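Local coordinates for phosphate-binding protein (Xanthomonas axonopodis pv. citri, PDB 5UB3) that probably serves as a periplasmic sensor of the phosphonate-binding protein type, paired with a membrane diguanylate cyclase, and is captured here with chloride bound, at residues A[30-35]-A[225-230]. Residues are numbered along the deposited sequence; the frame is centred on the assembly and turned at random.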
loop_
_atom_site.group_PDB
_atom_site.type_symbol
_atom_site.label_atom_id
_atom_site.label_comp_id
_atom_site.label_asym_id
_atom_site.label_seq_id
_atom_site.Cartn_x
_atom_site.Cartn_y
_atom_site.Cartn_z
ATOM N N PRO A 30 -21.999 11.842 -9.790
ATOM C CA PRO A 30 -23.439 12.014 -10.059
ATOM C C PRO A 30 -24.327 11.248 -9.115
ATOM O O PRO A 30 -25.445 11.686 -8.822
ATOM C CB PRO A 30 -23.609 11.442 -11.445
ATOM C CG PRO A 30 -22.266 11.507 -12.073
ATOM C CD PRO A 30 -21.241 11.462 -10.992
ATOM N N ARG A 31 -23.845 10.116 -8.616
ATOM C CA ARG A 31 -24.660 9.304 -7.714
ATOM C C ARG A 31 -24.690 9.774 -6.275
ATOM O O ARG A 31 -25.324 9.140 -5.439
ATOM C CB ARG A 31 -24.236 7.840 -7.813
ATOM C CG ARG A 31 -24.600 7.305 -9.170
ATOM C CD ARG A 31 -23.746 6.095 -9.564
ATOM N NE ARG A 31 -24.206 5.562 -10.866
ATOM C CZ ARG A 31 -23.829 5.992 -12.075
ATOM N NH1 ARG A 31 -22.964 6.999 -12.243
ATOM N NH2 ARG A 31 -24.335 5.389 -13.158
ATOM N N MET A 32 -24.078 10.923 -5.989
ATOM C CA MET A 32 -24.044 11.466 -4.648
ATOM C C MET A 32 -24.789 12.808 -4.593
ATOM O O MET A 32 -24.643 13.535 -3.618
ATOM C CB MET A 32 -22.596 11.768 -4.260
ATOM C CG MET A 32 -21.567 10.643 -4.378
ATOM S SD MET A 32 -21.386 9.783 -2.836
ATOM C CE MET A 32 -20.826 10.952 -1.613
ATOM N N ARG A 33 -25.550 13.161 -5.624
ATOM C CA ARG A 33 -26.199 14.483 -5.638
ATOM C C ARG A 33 -27.117 14.714 -4.493
ATOM O O ARG A 33 -27.214 15.819 -3.968
ATOM C CB ARG A 33 -26.988 14.722 -6.918
ATOM C CG ARG A 33 -27.140 16.215 -7.108
ATOM C CD ARG A 33 -28.083 16.561 -8.221
ATOM N NE ARG A 33 -28.203 18.008 -8.238
ATOM C CZ ARG A 33 -27.294 18.828 -8.757
ATOM N NH1 ARG A 33 -26.164 18.383 -9.337
ATOM N NH2 ARG A 33 -27.527 20.121 -8.695
ATOM N N GLU A 34 -27.773 13.643 -4.077
ATOM C CA GLU A 34 -28.746 13.721 -3.013
ATOM C C GLU A 34 -28.090 13.968 -1.630
ATOM O O GLU A 34 -28.796 14.284 -0.679
ATOM C CB GLU A 34 -29.707 12.516 -3.088
ATOM C CG GLU A 34 -29.270 11.242 -2.360
ATOM C CD GLU A 34 -28.659 10.125 -3.207
ATOM O OE1 GLU A 34 -27.547 10.339 -3.812
ATOM O OE2 GLU A 34 -29.287 9.018 -3.178
ATOM N N VAL A 35 -26.745 13.902 -1.522
ATOM C CA VAL A 35 -26.087 14.322 -0.265
ATOM C C VAL A 35 -25.269 15.583 -0.452
ATOM O O VAL A 35 -24.371 15.869 0.330
ATOM C CB VAL A 35 -25.249 13.196 0.378
ATOM C CG1 VAL A 35 -26.146 12.063 0.876
ATOM C CG2 VAL A 35 -24.209 12.658 -0.593
ATOM N N GLU A 225 -20.581 10.255 3.858
ATOM C CA GLU A 225 -19.929 9.007 4.158
ATOM C C GLU A 225 -20.836 7.806 3.858
ATOM O O GLU A 225 -20.436 6.859 3.203
ATOM C CB GLU A 225 -19.402 8.975 5.583
ATOM C CG GLU A 225 -18.793 7.625 5.892
ATOM C CD GLU A 225 -17.992 7.565 7.153
ATOM O OE1 GLU A 225 -17.546 8.563 7.684
ATOM O OE2 GLU A 225 -17.827 6.477 7.650
ATOM N N GLN A 226 -22.064 7.873 4.351
ATOM C CA GLN A 226 -23.001 6.778 4.233
ATOM C C GLN A 226 -23.357 6.484 2.785
ATOM O O GLN A 226 -23.453 5.324 2.359
ATOM C CB GLN A 226 -24.223 7.102 5.118
ATOM C CG GLN A 226 -25.453 6.236 4.917
ATOM C CD GLN A 226 -26.576 6.729 5.843
ATOM O OE1 GLN A 226 -27.210 7.774 5.588
ATOM N NE2 GLN A 226 -26.789 6.010 6.948
ATOM N N ARG A 227 -23.500 7.559 2.012
ATOM C CA ARG A 227 -23.931 7.438 0.636
ATOM C C ARG A 227 -22.758 6.969 -0.216
ATOM O O ARG A 227 -22.935 6.158 -1.103
ATOM C CB ARG A 227 -24.421 8.805 0.140
ATOM C CG ARG A 227 -24.806 8.843 -1.320
ATOM C CD ARG A 227 -26.051 7.980 -1.610
ATOM N NE ARG A 227 -26.211 7.838 -3.064
ATOM C CZ ARG A 227 -26.870 6.849 -3.687
ATOM N NH1 ARG A 227 -27.460 5.859 -2.995
ATOM N NH2 ARG A 227 -26.925 6.843 -5.023
ATOM N N LEU A 228 -21.567 7.499 0.055
ATOM C CA LEU A 228 -20.365 6.984 -0.626
ATOM C C LEU A 228 -20.244 5.458 -0.509
ATOM O O LEU A 228 -19.977 4.782 -1.506
ATOM C CB LEU A 228 -19.081 7.595 -0.080
ATOM C CG LEU A 228 -17.777 7.276 -0.822
ATOM C CD1 LEU A 228 -17.807 7.557 -2.331
ATOM C CD2 LEU A 228 -16.668 8.089 -0.174
ATOM N N ARG A 229 -20.417 4.970 0.713
ATOM C CA ARG A 229 -20.344 3.559 1.032
ATOM C C ARG A 229 -21.376 2.825 0.191
ATOM O O ARG A 229 -21.073 1.850 -0.451
ATOM C CB ARG A 229 -20.592 3.320 2.529
ATOM C CG ARG A 229 -20.239 1.885 2.880
ATOM C CD ARG A 229 -20.435 1.459 4.305
ATOM N NE ARG A 229 -19.536 2.152 5.214
ATOM C CZ ARG A 229 -19.860 3.240 5.897
ATOM N NH1 ARG A 229 -21.056 3.794 5.726
ATOM N NH2 ARG A 229 -18.998 3.771 6.775
ATOM N N VAL A 230 -22.604 3.329 0.194
ATOM C CA VAL A 230 -23.668 2.685 -0.578
ATOM C C VAL A 230 -23.262 2.701 -2.031
ATOM O O VAL A 230 -23.320 1.623 -2.717
ATOM C CB VAL A 230 -25.036 3.332 -0.303
ATOM C CG1 VAL A 230 -26.099 2.777 -1.246
ATOM C CG2 VAL A 230 -25.454 3.069 1.143
#
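Arg-227 reaches from its helix to the loop at 30-35 and grips one backbone oxygen with two nitrogens. Arg-227 NE donates to Arg-31 O at 2.9 Å and Arg-227 NH2 to the same oxygen at 2.8 Å, side-on and almost in the guanidinium plane. The NH2 bond uses a carbonyl lone pair; both bonds are moderately bent. Arginine suits this place because NE and NH2 share one edge of its flat end, so both reach a single oxygen while a face is left for the oppositely charged Glu-34. The Glu-34 and Arg-227 side chains cross at about a right angle, with Glu-34 OE2 over the centre of that face and Glu-34 OE1 2.9 Å from Arg-227 NE in a salt bridge; the planes, 55° apart, make no flat, two-pronged pairing. Arg-227 CB already faces the loop, and the bend at chi2 (67°) swings CD and the guanidinium to the Glu-34 side, leaving Arg-227 CG 3.9 Å from Met-32 SD. Branched Val-35 offers two methyls to the arginine methylenes, Val-35 CG1 lying 3.8 Å from Arg-227 CB. Met-32, flexible and unbranched, folds at chi2 and chi3 to bring its CE within 4.1 Å of Leu-228 CB. The contact thus joins the loop between helix 14-28 and strand 39-42 to helix 222-235, whose buried, apolar Leu-228 fits between Met-32 and strands 79-87 and 209-217.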